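Local coordinates for protein 3-oxosteroid 1-dehydrogenase (Sterolibacterium denitrificans, PDB 7P18) that is an FAD-dependent flavoenzyme that probably oxidises 3-oxosteroids to their 3-oxo-Delta(1) products, handing the electrons to an acceptor, at residues G44-S49 with N210-G215; N148-Y153 with T295-T300; G271-N276 with I496-G501. One frame throughout, in Å; residues are numbered along the deposited sequence. Where two conformers were deposited one is given.

Contact 1 (G44-S49 with N210-G215). With FAD (flavin-adenine dinucleotide), chain C.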
loop_
_atom_site.group_PDB
_atom_site.type_symbol
_atom_site.label_atom_id
_atom_site.label_comp_id
_atom_site.label_asym_id
_atom_site.label_seq_id
_atom_site.Cartn_x
_atom_site.Cartn_y
_atom_site.Cartn_z
ATOM N N GLY A 44 -5.377 10.625 -0.759
ATOM C CA GLY A 44 -5.703 9.507 0.154
ATOM C C GLY A 44 -4.500 8.641 0.494
ATOM O O GLY A 44 -3.367 9.159 0.487
ATOM N N THR A 45 -4.715 7.351 0.766
ATOM C CA THR A 45 -3.607 6.403 1.094
ATOM C C THR A 45 -2.646 6.361 -0.089
ATOM O O THR A 45 -1.441 6.181 0.119
ATOM C CB THR A 45 -4.117 4.999 1.419
ATOM O OG1 THR A 45 -5.274 5.058 2.268
ATOM C CG2 THR A 45 -3.031 4.161 2.049
ATOM N N SER A 46 -3.176 6.536 -1.305
ATOM C CA SER A 46 -2.369 6.449 -2.541
ATOM C C SER A 46 -1.178 7.414 -2.397
ATOM O O SER A 46 -0.025 7.041 -2.708
ATOM C CB SER A 46 -3.271 6.756 -3.738
ATOM O OG SER A 46 -4.358 5.835 -3.833
ATOM N N ALA A 47 -1.450 8.620 -1.910
ATOM C CA ALA A 47 -0.452 9.709 -1.811
ATOM C C ALA A 47 0.683 9.348 -0.844
ATOM O O ALA A 47 1.806 9.838 -1.066
ATOM C CB ALA A 47 -1.153 10.980 -1.415
ATOM N N VAL A 48 0.410 8.550 0.195
ATOM C CA VAL A 48 1.409 8.203 1.245
ATOM C C VAL A 48 2.015 6.824 0.972
ATOM O O VAL A 48 2.726 6.307 1.830
ATOM C CB VAL A 48 0.790 8.341 2.658
ATOM C CG1 VAL A 48 0.300 9.756 2.889
ATOM C CG2 VAL A 48 -0.300 7.334 2.942
ATOM N N SER A 49 1.775 6.263 -0.219
ATOM C CA SER A 49 2.167 4.892 -0.588
ATOM C C SER A 49 3.511 4.906 -1.297
ATOM O O SER A 49 4.057 5.996 -1.505
ATOM C CB SER A 49 1.093 4.259 -1.454
ATOM O OG SER A 49 1.160 4.745 -2.772
ATOM N N ASN A 210 3.596 9.898 -3.563
ATOM C CA ASN A 210 3.430 11.373 -3.627
ATOM C C ASN A 210 3.653 11.841 -5.069
ATOM O O ASN A 210 2.941 12.761 -5.526
ATOM C CB ASN A 210 4.360 12.048 -2.611
ATOM C CG ASN A 210 3.632 12.988 -1.669
ATOM O OD1 ASN A 210 4.161 14.037 -1.362
ATOM N ND2 ASN A 210 2.447 12.631 -1.203
ATOM N N ALA A 211 4.587 11.239 -5.808
ATOM C CA ALA A 211 4.755 11.547 -7.254
ATOM C C ALA A 211 3.491 11.143 -8.006
ATOM O O ALA A 211 3.003 11.872 -8.843
ATOM C CB ALA A 211 5.966 10.868 -7.828
ATOM N N MET A 212 2.961 9.976 -7.677
ATOM C CA MET A 212 1.753 9.431 -8.327
ATOM C C MET A 212 0.572 10.396 -8.120
ATOM O O MET A 212 -0.065 10.777 -9.110
ATOM C CB MET A 212 1.453 8.044 -7.750
ATOM C CG MET A 212 0.218 7.396 -8.316
ATOM S SD MET A 212 -0.019 5.775 -7.580
ATOM C CE MET A 212 -0.461 6.243 -5.920
ATOM N N ALA A 213 0.286 10.779 -6.872
ATOM C CA ALA A 213 -0.853 11.647 -6.526
ATOM C C ALA A 213 -0.653 13.056 -7.091
ATOM O O ALA A 213 -1.616 13.617 -7.656
ATOM C CB ALA A 213 -1.076 11.648 -5.032
ATOM N N ALA A 214 0.541 13.617 -6.989
ATOM C CA ALA A 214 0.859 14.942 -7.589
ATOM C C ALA A 214 0.647 14.891 -9.100
ATOM O O ALA A 214 -0.030 15.790 -9.669
ATOM C CB ALA A 214 2.297 15.288 -7.285
ATOM N N GLY A 215 1.232 13.868 -9.744
ATOM C CA GLY A 215 1.131 13.716 -11.219
ATOM C C GLY A 215 -0.306 13.574 -11.679
ATOM O O GLY A 215 -0.668 14.190 -12.679
HETATM P PA FAD C . -7.252 5.890 -1.140
HETATM O O1A FAD C . -5.960 6.063 -1.853
HETATM O O2A FAD C . -7.105 5.919 0.357
HETATM O O5B FAD C . -8.221 7.041 -1.636
HETATM C C5B FAD C . -9.574 7.091 -1.111
HETATM C C4B FAD C . -9.968 8.530 -0.978
HETATM O O4B FAD C . -11.408 8.605 -0.790
HETATM C C3B FAD C . -9.338 9.291 0.206
HETATM O O3B FAD C . -8.762 10.521 -0.221
HETATM C C2B FAD C . -10.513 9.491 1.167
HETATM O O2B FAD C . -10.333 10.598 2.041
HETATM C C1B FAD C . -11.696 9.556 0.201
HETATM N N9A FAD C . -12.998 9.266 0.804
HETATM C C8A FAD C . -13.304 8.407 1.821
HETATM N N7A FAD C . -14.582 8.475 2.182
HETATM C C5A FAD C . -15.140 9.402 1.311
HETATM C C6A FAD C . -16.450 9.910 1.165
HETATM N N6A FAD C . -17.474 9.594 1.966
HETATM N N1A FAD C . -16.654 10.825 0.194
HETATM C C2A FAD C . -15.622 11.177 -0.578
HETATM N N3A FAD C . -14.335 10.827 -0.489
HETATM C C4A FAD C . -14.171 9.901 0.473
HETATM N N1 FAD C . -0.143 -0.379 -2.563
HETATM C C2 FAD C . 0.444 -0.642 -3.753
HETATM O O2 FAD C . -0.145 -1.312 -4.621
HETATM N N3 FAD C . 1.657 -0.170 -4.055
HETATM C C4 FAD C . 2.499 0.365 -3.102
HETATM O O4 FAD C . 3.551 0.875 -3.471
HETATM C C4X FAD C . 1.947 0.636 -1.820
HETATM N N5 FAD C . 2.707 1.185 -0.887
HETATM C C5X FAD C . 2.114 1.501 0.312
HETATM C C6 FAD C . 2.876 2.176 1.294
HETATM C C7 FAD C . 2.299 2.642 2.468
HETATM C C7M FAD C . 3.127 3.390 3.493
HETATM C C8 FAD C . 0.915 2.485 2.655
HETATM C C8M FAD C . 0.249 3.010 3.915
HETATM C C9 FAD C . 0.177 1.756 1.744
HETATM C C9A FAD C . 0.734 1.296 0.535
HETATM N N10 FAD C . 0.004 0.570 -0.419
HETATM C C10 FAD C . 0.575 0.241 -1.642
HETATM C "C1'" FAD C . -1.442 0.376 -0.268
HETATM C "C2'" FAD C . -2.197 1.474 -1.048
HETATM O "O2'" FAD C . -1.777 2.790 -0.689
HETATM C "C3'" FAD C . -3.724 1.373 -0.896
HETATM O "O3'" FAD C . -4.168 0.014 -0.904
HETATM C "C4'" FAD C . -4.425 2.193 -1.959
HETATM O "O4'" FAD C . -3.909 3.515 -1.899
HETATM C "C5'" FAD C . -5.933 2.218 -1.827
HETATM O "O5'" FAD C . -6.408 3.121 -2.844
HETATM P P FAD C . -7.926 3.594 -2.845
HETATM O O1P FAD C . -7.978 4.504 -3.996
HETATM O O2P FAD C . -8.868 2.489 -2.675
HETATM O O3P FAD C . -8.023 4.513 -1.494
#

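Contact 2 (N148-Y153 with T295-T300). With FAD (flavin-adenine dinucleotide), chain C.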
loop_
_atom_site.group_PDB
_atom_site.type_symbol
_atom_site.label_atom_id
_atom_site.label_comp_id
_atom_site.label_asym_id
_atom_site.label_seq_id
_atom_site.Cartn_x
_atom_site.Cartn_y
_atom_site.Cartn_z
ATOM N N ASN A 148 -2.659 21.490 -1.218
ATOM C CA ASN A 148 -3.754 20.527 -0.918
ATOM C C ASN A 148 -3.348 19.064 -1.161
ATOM O O ASN A 148 -4.213 18.181 -0.952
ATOM C CB ASN A 148 -4.995 20.917 -1.717
ATOM C CG ASN A 148 -5.502 22.294 -1.339
ATOM O OD1 ASN A 148 -5.560 22.628 -0.150
ATOM N ND2 ASN A 148 -5.898 23.062 -2.348
ATOM N N LEU A 149 -2.091 18.792 -1.521
ATOM C CA LEU A 149 -1.559 17.404 -1.643
ATOM C C LEU A 149 -1.440 16.787 -0.246
ATOM O O LEU A 149 -0.832 17.435 0.668
ATOM C CB LEU A 149 -0.206 17.436 -2.357
ATOM C CG LEU A 149 0.588 16.124 -2.422
ATOM C CD1 LEU A 149 -0.149 15.046 -3.205
ATOM C CD2 LEU A 149 1.946 16.363 -3.053
ATOM N N ARG A 150 -1.974 15.581 -0.064
ATOM C CA ARG A 150 -1.684 14.771 1.152
ATOM C C ARG A 150 -0.197 14.438 1.140
ATOM O O ARG A 150 0.254 13.820 0.148
ATOM C CB ARG A 150 -2.540 13.503 1.238
ATOM C CG ARG A 150 -2.335 12.735 2.539
ATOM C CD ARG A 150 -3.434 11.721 2.797
ATOM N NE ARG A 150 -4.739 12.368 2.899
ATOM C CZ ARG A 150 -5.195 12.959 4.015
ATOM N NH1 ARG A 150 -4.430 12.991 5.100
ATOM N NH2 ARG A 150 -6.376 13.552 4.033
ATOM N N MET A 151 0.578 14.872 2.141
ATOM C CA MET A 151 2.057 14.853 2.022
ATOM C C MET A 151 2.605 13.505 2.470
ATOM O O MET A 151 2.036 12.857 3.380
ATOM C CB MET A 151 2.712 15.992 2.806
ATOM C CG MET A 151 2.311 17.356 2.293
ATOM S SD MET A 151 2.782 17.759 0.593
ATOM C CE MET A 151 4.541 17.483 0.663
ATOM N N ALA A 152 3.684 13.096 1.826
ATOM C CA ALA A 152 4.432 11.858 2.113
ATOM C C ALA A 152 4.798 11.831 3.600
ATOM O O ALA A 152 5.181 12.883 4.163
ATOM C CB ALA A 152 5.658 11.762 1.228
ATOM N N TYR A 153 4.689 10.659 4.210
ATOM C CA TYR A 153 5.237 10.359 5.557
ATOM C C TYR A 153 6.761 10.586 5.527
ATOM O O TYR A 153 7.434 10.198 4.551
ATOM C CB TYR A 153 4.853 8.943 5.968
ATOM C CG TYR A 153 3.376 8.626 6.076
ATOM C CD1 TYR A 153 2.438 9.539 6.549
ATOM C CD2 TYR A 153 2.922 7.350 5.770
ATOM C CE1 TYR A 153 1.096 9.201 6.695
ATOM C CE2 TYR A 153 1.590 7.000 5.916
ATOM C CZ TYR A 153 0.669 7.926 6.378
ATOM O OH TYR A 153 -0.642 7.529 6.530
ATOM N N THR A 295 -2.790 3.835 7.449
ATOM C CA THR A 295 -3.505 4.686 6.481
ATOM C C THR A 295 -3.776 6.063 7.062
ATOM O O THR A 295 -3.724 6.262 8.293
ATOM C CB THR A 295 -4.847 4.068 6.089
ATOM O OG1 THR A 295 -5.635 3.908 7.287
ATOM C CG2 THR A 295 -4.661 2.722 5.408
ATOM N N PRO A 296 -4.151 7.024 6.203
ATOM C CA PRO A 296 -4.731 8.275 6.677
ATOM C C PRO A 296 -6.075 8.063 7.383
ATOM O O PRO A 296 -6.566 6.948 7.530
ATOM C CB PRO A 296 -4.864 9.128 5.407
ATOM C CG PRO A 296 -3.880 8.504 4.435
ATOM C CD PRO A 296 -3.920 7.034 4.757
ATOM N N PRO A 297 -6.701 9.145 7.905
ATOM C CA PRO A 297 -7.826 8.984 8.829
ATOM C C PRO A 297 -9.198 8.557 8.261
ATOM O O PRO A 297 -10.028 8.157 9.039
ATOM C CB PRO A 297 -7.947 10.399 9.436
ATOM C CG PRO A 297 -6.619 11.051 9.184
ATOM C CD PRO A 297 -6.196 10.530 7.830
ATOM N N HIS A 298 -9.483 8.884 6.996
ATOM C CA HIS A 298 -10.899 8.902 6.513
ATOM C C HIS A 298 -11.563 7.621 5.981
ATOM O O HIS A 298 -12.809 7.583 6.039
ATOM C CB HIS A 298 -11.085 10.049 5.508
ATOM C CG HIS A 298 -10.353 11.296 5.878
ATOM N ND1 HIS A 298 -10.781 12.129 6.893
ATOM C CD2 HIS A 298 -9.229 11.854 5.378
ATOM C CE1 HIS A 298 -9.952 13.147 7.003
ATOM N NE2 HIS A 298 -8.991 13.001 6.085
ATOM N N ASN A 299 -10.839 6.622 5.485
ATOM C CA ASN A 299 -11.576 5.493 4.844
ATOM C C ASN A 299 -12.397 4.758 5.902
ATOM O O ASN A 299 -11.865 3.872 6.589
ATOM C CB ASN A 299 -10.639 4.575 4.044
ATOM C CG ASN A 299 -9.867 5.322 2.991
ATOM O OD1 ASN A 299 -10.203 6.477 2.643
ATOM N ND2 ASN A 299 -8.834 4.675 2.474
ATOM N N THR A 300 -13.693 5.096 5.990
ATOM C CA THR A 300 -14.627 4.634 7.048
ATOM C C THR A 300 -15.796 3.871 6.404
ATOM O O THR A 300 -16.828 3.740 7.050
ATOM C CB THR A 300 -15.075 5.839 7.896
ATOM O OG1 THR A 300 -15.582 6.921 7.103
ATOM C CG2 THR A 300 -13.928 6.411 8.705
HETATM P PA FAD C . -7.252 5.890 -1.140
HETATM O O1A FAD C . -5.960 6.063 -1.853
HETATM O O2A FAD C . -7.105 5.919 0.357
HETATM O O5B FAD C . -8.221 7.041 -1.636
HETATM C C5B FAD C . -9.574 7.091 -1.111
HETATM C C4B FAD C . -9.968 8.530 -0.978
HETATM O O4B FAD C . -11.408 8.605 -0.790
HETATM C C3B FAD C . -9.338 9.291 0.206
HETATM O O3B FAD C . -8.762 10.521 -0.221
HETATM C C2B FAD C . -10.513 9.491 1.167
HETATM O O2B FAD C . -10.333 10.598 2.041
HETATM C C1B FAD C . -11.696 9.556 0.201
HETATM N N9A FAD C . -12.998 9.266 0.804
HETATM C C8A FAD C . -13.304 8.407 1.821
HETATM N N7A FAD C . -14.582 8.475 2.182
HETATM C C5A FAD C . -15.140 9.402 1.311
HETATM C C6A FAD C . -16.450 9.910 1.165
HETATM N N6A FAD C . -17.474 9.594 1.966
HETATM N N1A FAD C . -16.654 10.825 0.194
HETATM C C2A FAD C . -15.622 11.177 -0.578
HETATM N N3A FAD C . -14.335 10.827 -0.489
HETATM C C4A FAD C . -14.171 9.901 0.473
HETATM N N1 FAD C . -0.143 -0.379 -2.563
HETATM C C2 FAD C . 0.444 -0.642 -3.753
HETATM O O2 FAD C . -0.145 -1.312 -4.621
HETATM N N3 FAD C . 1.657 -0.170 -4.055
HETATM C C4 FAD C . 2.499 0.365 -3.102
HETATM O O4 FAD C . 3.551 0.875 -3.471
HETATM C C4X FAD C . 1.947 0.636 -1.820
HETATM N N5 FAD C . 2.707 1.185 -0.887
HETATM C C5X FAD C . 2.114 1.501 0.312
HETATM C C6 FAD C . 2.876 2.176 1.294
HETATM C C7 FAD C . 2.299 2.642 2.468
HETATM C C7M FAD C . 3.127 3.390 3.493
HETATM C C8 FAD C . 0.915 2.485 2.655
HETATM C C8M FAD C . 0.249 3.010 3.915
HETATM C C9 FAD C . 0.177 1.756 1.744
HETATM C C9A FAD C . 0.734 1.296 0.535
HETATM N N10 FAD C . 0.004 0.570 -0.419
HETATM C C10 FAD C . 0.575 0.241 -1.642
HETATM C "C1'" FAD C . -1.442 0.376 -0.268
HETATM C "C2'" FAD C . -2.197 1.474 -1.048
HETATM O "O2'" FAD C . -1.777 2.790 -0.689
HETATM C "C3'" FAD C . -3.724 1.373 -0.896
HETATM O "O3'" FAD C . -4.168 0.014 -0.904
HETATM C "C4'" FAD C . -4.425 2.193 -1.959
HETATM O "O4'" FAD C . -3.909 3.515 -1.899
HETATM C "C5'" FAD C . -5.933 2.218 -1.827
HETATM O "O5'" FAD C . -6.408 3.121 -2.844
HETATM P P FAD C . -7.926 3.594 -2.845
HETATM O O1P FAD C . -7.978 4.504 -3.996
HETATM O O2P FAD C . -8.868 2.489 -2.675
HETATM O O3P FAD C . -8.023 4.513 -1.494
HETATM O O HOH W 1 -6.786 14.985 6.432
#

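Contact 3 (G271-N276 with I496-G501). With FAD (flavin-adenine dinucleotide), chain C.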
loop_
_atom_site.group_PDB
_atom_site.type_symbol
_atom_site.label_atom_id
_atom_site.label_comp_id
_atom_site.label_asym_id
_atom_site.label_seq_id
_atom_site.Cartn_x
_atom_site.Cartn_y
_atom_site.Cartn_z
ATOM N N GLY A 271 -11.927 4.229 -1.182
ATOM C CA GLY A 271 -11.135 3.377 -0.276
ATOM C C GLY A 271 -11.966 2.453 0.564
ATOM O O GLY A 271 -13.168 2.271 0.257
ATOM N N GLY A 272 -11.356 1.877 1.605
ATOM C CA GLY A 272 -11.946 0.802 2.387
ATOM C C GLY A 272 -12.626 1.292 3.663
ATOM O O GLY A 272 -13.169 2.415 3.684
ATOM N N PHE A 273 -12.558 0.470 4.696
ATOM C CA PHE A 273 -13.248 0.757 5.989
ATOM C C PHE A 273 -12.275 0.556 7.157
ATOM O O PHE A 273 -12.764 0.417 8.292
ATOM C CB PHE A 273 -14.506 -0.118 6.089
ATOM C CG PHE A 273 -14.316 -1.606 6.147
ATOM C CD1 PHE A 273 -14.132 -2.266 7.341
ATOM C CD2 PHE A 273 -14.403 -2.377 5.000
ATOM C CE1 PHE A 273 -14.027 -3.634 7.395
ATOM C CE2 PHE A 273 -14.287 -3.751 5.063
ATOM C CZ PHE A 273 -14.085 -4.380 6.249
ATOM N N GLU A 274 -10.957 0.603 6.916
ATOM C CA GLU A 274 -9.916 0.312 7.950
ATOM C C GLU A 274 -10.051 1.281 9.144
ATOM O O GLU A 274 -9.652 0.874 10.239
ATOM C CB GLU A 274 -8.478 0.333 7.408
ATOM C CG GLU A 274 -8.044 1.631 6.758
ATOM C CD GLU A 274 -8.428 1.885 5.303
ATOM O OE1 GLU A 274 -9.183 1.038 4.740
ATOM O OE2 GLU A 274 -8.002 2.925 4.757
ATOM N N ARG A 275 -10.549 2.503 8.927
ATOM C CA ARG A 275 -10.687 3.533 9.994
ATOM C C ARG A 275 -12.057 3.485 10.688
ATOM O O ARG A 275 -12.285 4.325 11.581
ATOM C CB ARG A 275 -10.378 4.905 9.423
ATOM C CG ARG A 275 -8.907 5.119 9.112
ATOM C CD ARG A 275 -8.036 5.304 10.343
ATOM N NE ARG A 275 -6.583 5.205 10.099
ATOM C CZ ARG A 275 -5.662 5.063 11.057
ATOM N NH1 ARG A 275 -6.038 5.023 12.328
ATOM N NH2 ARG A 275 -4.378 4.927 10.752
ATOM N N ASN A 276 -12.895 2.488 10.402
ATOM C CA ASN A 276 -14.236 2.346 11.030
ATOM C C ASN A 276 -14.197 1.140 11.955
ATOM O O ASN A 276 -14.273 -0.021 11.493
ATOM C CB ASN A 276 -15.341 2.308 9.960
ATOM C CG ASN A 276 -16.737 2.200 10.544
ATOM O OD1 ASN A 276 -16.915 1.598 11.593
ATOM N ND2 ASN A 276 -17.739 2.675 9.822
ATOM N N ILE A 496 -2.695 -1.532 5.451
ATOM C CA ILE A 496 -2.640 -0.420 4.496
ATOM C C ILE A 496 -4.007 -0.262 3.824
ATOM O O ILE A 496 -4.073 0.364 2.758
ATOM C CB ILE A 496 -1.465 -0.663 3.514
ATOM C CG1 ILE A 496 -1.630 -1.924 2.659
ATOM C CG2 ILE A 496 -0.173 -0.715 4.319
ATOM C CD1 ILE A 496 -0.445 -2.201 1.714
ATOM N N GLY A 497 -5.067 -0.694 4.489
ATOM C CA GLY A 497 -6.441 -0.658 3.943
ATOM C C GLY A 497 -7.110 -2.004 4.104
ATOM O O GLY A 497 -6.413 -2.992 4.287
ATOM N N THR A 498 -8.447 -2.047 4.002
ATOM C CA THR A 498 -9.203 -3.295 3.883
ATOM C C THR A 498 -9.124 -3.806 2.428
ATOM O O THR A 498 -8.879 -3.009 1.497
ATOM C CB THR A 498 -10.620 -3.073 4.430
ATOM O OG1 THR A 498 -11.067 -1.862 3.817
ATOM C CG2 THR A 498 -10.574 -2.942 5.938
ATOM N N LYS A 499 -9.303 -5.098 2.252
ATOM C CA LYS A 499 -9.077 -5.840 0.984
ATOM C C LYS A 499 -10.398 -6.264 0.334
ATOM O O LYS A 499 -10.429 -6.487 -0.902
ATOM C CB LYS A 499 -8.249 -7.087 1.311
ATOM C CG LYS A 499 -7.577 -7.798 0.149
ATOM C CD LYS A 499 -6.908 -9.111 0.552
ATOM C CE LYS A 499 -5.721 -9.506 -0.308
ATOM N NZ LYS A 499 -6.037 -9.501 -1.765
ATOM N N GLY A 500 -11.450 -6.427 1.125
ATOM C CA GLY A 500 -12.778 -6.837 0.658
ATOM C C GLY A 500 -13.600 -5.622 0.352
ATOM O O GLY A 500 -13.180 -4.548 0.687
ATOM N N GLY A 501 -14.753 -5.798 -0.283
ATOM C CA GLY A 501 -15.608 -4.669 -0.636
ATOM C C GLY A 501 -16.669 -5.079 -1.617
ATOM O O GLY A 501 -16.968 -6.282 -1.720
HETATM P PA FAD C . -7.252 5.890 -1.140
HETATM O O1A FAD C . -5.960 6.063 -1.853
HETATM O O2A FAD C . -7.105 5.919 0.357
HETATM O O5B FAD C . -8.221 7.041 -1.636
HETATM C C5B FAD C . -9.574 7.091 -1.111
HETATM C C4B FAD C . -9.968 8.530 -0.978
HETATM O O4B FAD C . -11.408 8.605 -0.790
HETATM C C3B FAD C . -9.338 9.291 0.206
HETATM O O3B FAD C . -8.762 10.521 -0.221
HETATM C C2B FAD C . -10.513 9.491 1.167
HETATM O O2B FAD C . -10.333 10.598 2.041
HETATM C C1B FAD C . -11.696 9.556 0.201
HETATM N N9A FAD C . -12.998 9.266 0.804
HETATM C C8A FAD C . -13.304 8.407 1.821
HETATM N N7A FAD C . -14.582 8.475 2.182
HETATM C C5A FAD C . -15.140 9.402 1.311
HETATM C C6A FAD C . -16.450 9.910 1.165
HETATM N N6A FAD C . -17.474 9.594 1.966
HETATM N N1A FAD C . -16.654 10.825 0.194
HETATM C C2A FAD C . -15.622 11.177 -0.578
HETATM N N3A FAD C . -14.335 10.827 -0.489
HETATM C C4A FAD C . -14.171 9.901 0.473
HETATM N N1 FAD C . -0.143 -0.379 -2.563
HETATM C C2 FAD C . 0.444 -0.642 -3.753
HETATM O O2 FAD C . -0.145 -1.312 -4.621
HETATM N N3 FAD C . 1.657 -0.170 -4.055
HETATM C C4 FAD C . 2.499 0.365 -3.102
HETATM O O4 FAD C . 3.551 0.875 -3.471
HETATM C C4X FAD C . 1.947 0.636 -1.820
HETATM N N5 FAD C . 2.707 1.185 -0.887
HETATM C C5X FAD C . 2.114 1.501 0.312
HETATM C C6 FAD C . 2.876 2.176 1.294
HETATM C C7 FAD C . 2.299 2.642 2.468
HETATM C C7M FAD C . 3.127 3.390 3.493
HETATM C C8 FAD C . 0.915 2.485 2.655
HETATM C C8M FAD C . 0.249 3.010 3.915
HETATM C C9 FAD C . 0.177 1.756 1.744
HETATM C C9A FAD C . 0.734 1.296 0.535
HETATM N N10 FAD C . 0.004 0.570 -0.419
HETATM C C10 FAD C . 0.575 0.241 -1.642
HETATM C "C1'" FAD C . -1.442 0.376 -0.268
HETATM C "C2'" FAD C . -2.197 1.474 -1.048
HETATM O "O2'" FAD C . -1.777 2.790 -0.689
HETATM C "C3'" FAD C . -3.724 1.373 -0.896
HETATM O "O3'" FAD C . -4.168 0.014 -0.904
HETATM C "C4'" FAD C . -4.425 2.193 -1.959
HETATM O "O4'" FAD C . -3.909 3.515 -1.899
HETATM C "C5'" FAD C . -5.933 2.218 -1.827
HETATM O "O5'" FAD C . -6.408 3.121 -2.844
HETATM P P FAD C . -7.926 3.594 -2.845
HETATM O O1P FAD C . -7.978 4.504 -3.996
HETATM O O2P FAD C . -8.868 2.489 -2.675
HETATM O O3P FAD C . -8.023 4.513 -1.494
#

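Contact 1 (G44-S49 with N210-G215)
A47 lays its methyl group against that of A213, CB to CB 3.7 Å, and the short helix 44-47 packs there on the side of helix 208-222. One turn earlier in that longer helix, N210 reaches over to the short helix: its ND2 gives a hydrogen bond to A47 O at 2.9 Å, the donor standing well above the carbonyl plane. The same ND2 also bonds R150 O, while OD1 takes a hydrogen bond from R206 NH2, and the amide is thus fixed from both ends. A leucine here would probably leave the A47 and R150 carbonyls without this donor and R206 without this acceptor. The far side of segment 44-49 grips the FAD phosphate. S46 turns OG beside its own backbone N (chi1 -60°), and hydroxyl and N-H converge on FAD O1A, with S46 OG to O1A 2.6 Å and S46 N to O1A 2.9 Å. T45 serves O2A likewise through N and OG1. S49 OG, 2.6 Å from S46 O, ties the end of the turn back. L543, at the start of helix 543-559, touches S46 and S49, and strand 131-138 meets A211 and A214 of helix 208-222.

Contact 2 (N148-Y153 with T295-T300)
The guanidinium of R150 carries P296 CB over one face and a water at its edge, in plane. The imidazole of H298, turned 65° from it, has P297 CB over the centre of one face, while R150 NH2 and the same water lie at its edge. That water takes a hydrogen bond from R150 NH2 at 2.8 Å and is 3.0 Å from H298 NE2, linking the two side chains. R150 starts out extended, CG anti to the backbone N (chi1 -175°), which carries CD to 3.6 Å from P296 CG; the bend at chi3 then turns the guanidinium over P296 CB, and S39 OG holds NH2 as well. Further along, Y153 sets its OH over the T295-P296 peptide link, 3.5 Å from T295 C, and bonds A294 O. N299 turns inward: its ND2 points almost straight at FAD O2A, 3.0 Å away at 178°, and also bonds E274 OE2. This is a surface contact between two loops, one running from strand 131-138 to strand 157-158, the other joining helices 277-283 and 302-309. Helix 44-47 touches both loops, A47 meeting R150 and T45 meeting P296 and N299, while L149 rests on helix 208-222.

Contact 3 (G271-N276 with I496-G501)
F273 CG and T498 OG1 both sit between the backbone N and the carbonyl carbon, and this is what brings the two residues together: in T498 (chi1 48°) OG1 turns to the backbone of G272 and F273, while CG2, anti to the carbonyl carbon, is carried over the phenyl ring. OG1 accepts a hydrogen bond from F273 N at 2.9 Å, nearly straight at 161°. The CG2 methyl sits above the middle of the F273 ring, 3.6 Å from the centroid and only 4° off the normal, a clear CH-pi contact.

E274 bends at chi2, folding its carboxylate over the chain at G497. OE1 comes to 3.3 Å from G497 CA and accepts a longer hydrogen bond from T498 N, also 3.3 Å, the donor arriving from above the carboxylate plane. A side chain on G272 would run into T498 OG1, which lies 3.1 Å from G272 CA. G497 has its own reason to be glycine: backbone angles at which a CB would strike the carbonyl oxygen of I496.

Segment 271-276 is the loop between strand 265-268 of the parallel Rossmann-type sheet and helix 277-283; segment 496-501 lies on strand 486-502, where the chain turns a corner at I496 and G497. Both reach the cofactor: I496 CD1 packs 3.4 Å from FAD C1', and G271 CA is 3.4 Å from FAD O2P. N276 ends the type I beta turn that starts at F273 and, as N-cap of helix 277-283, uses OD1 to bond M279 N.

The buried carboxylate of E274 is met by N-H groups at both oxygens, since OE2 takes the amide of N299. Two neutral donors would be consistent with an ionised glutamate; E274, as a second-shell residue, would then probably polarise the N299 amide and hold it toward the phosphate.

Overall arrangement
All three contacts lie along FAD in the Rossmann-type FAD-binding domain. Contacts 1 and 3 are buried, contact 2 is at the surface, and the chemistry differs: alanine packing plus an asparagine amide between helices in contact 1, threonine, phenyl and carboxylate between a loop and a strand in contact 3, but a water bridge and proline carbons laid over a guanidinium and an imidazole between two loops in contact 2. Contact 2 is the link between the others, about 9 Å from contact 1 and about 13 Å from contact 3, centre to centre. R150 O is bonded by N210 of contact 1, and T295 O and N299 pair with R275 and E274 of contact 3. Contacts 1 and 3, about 17 Å apart, touch only lightly at T45.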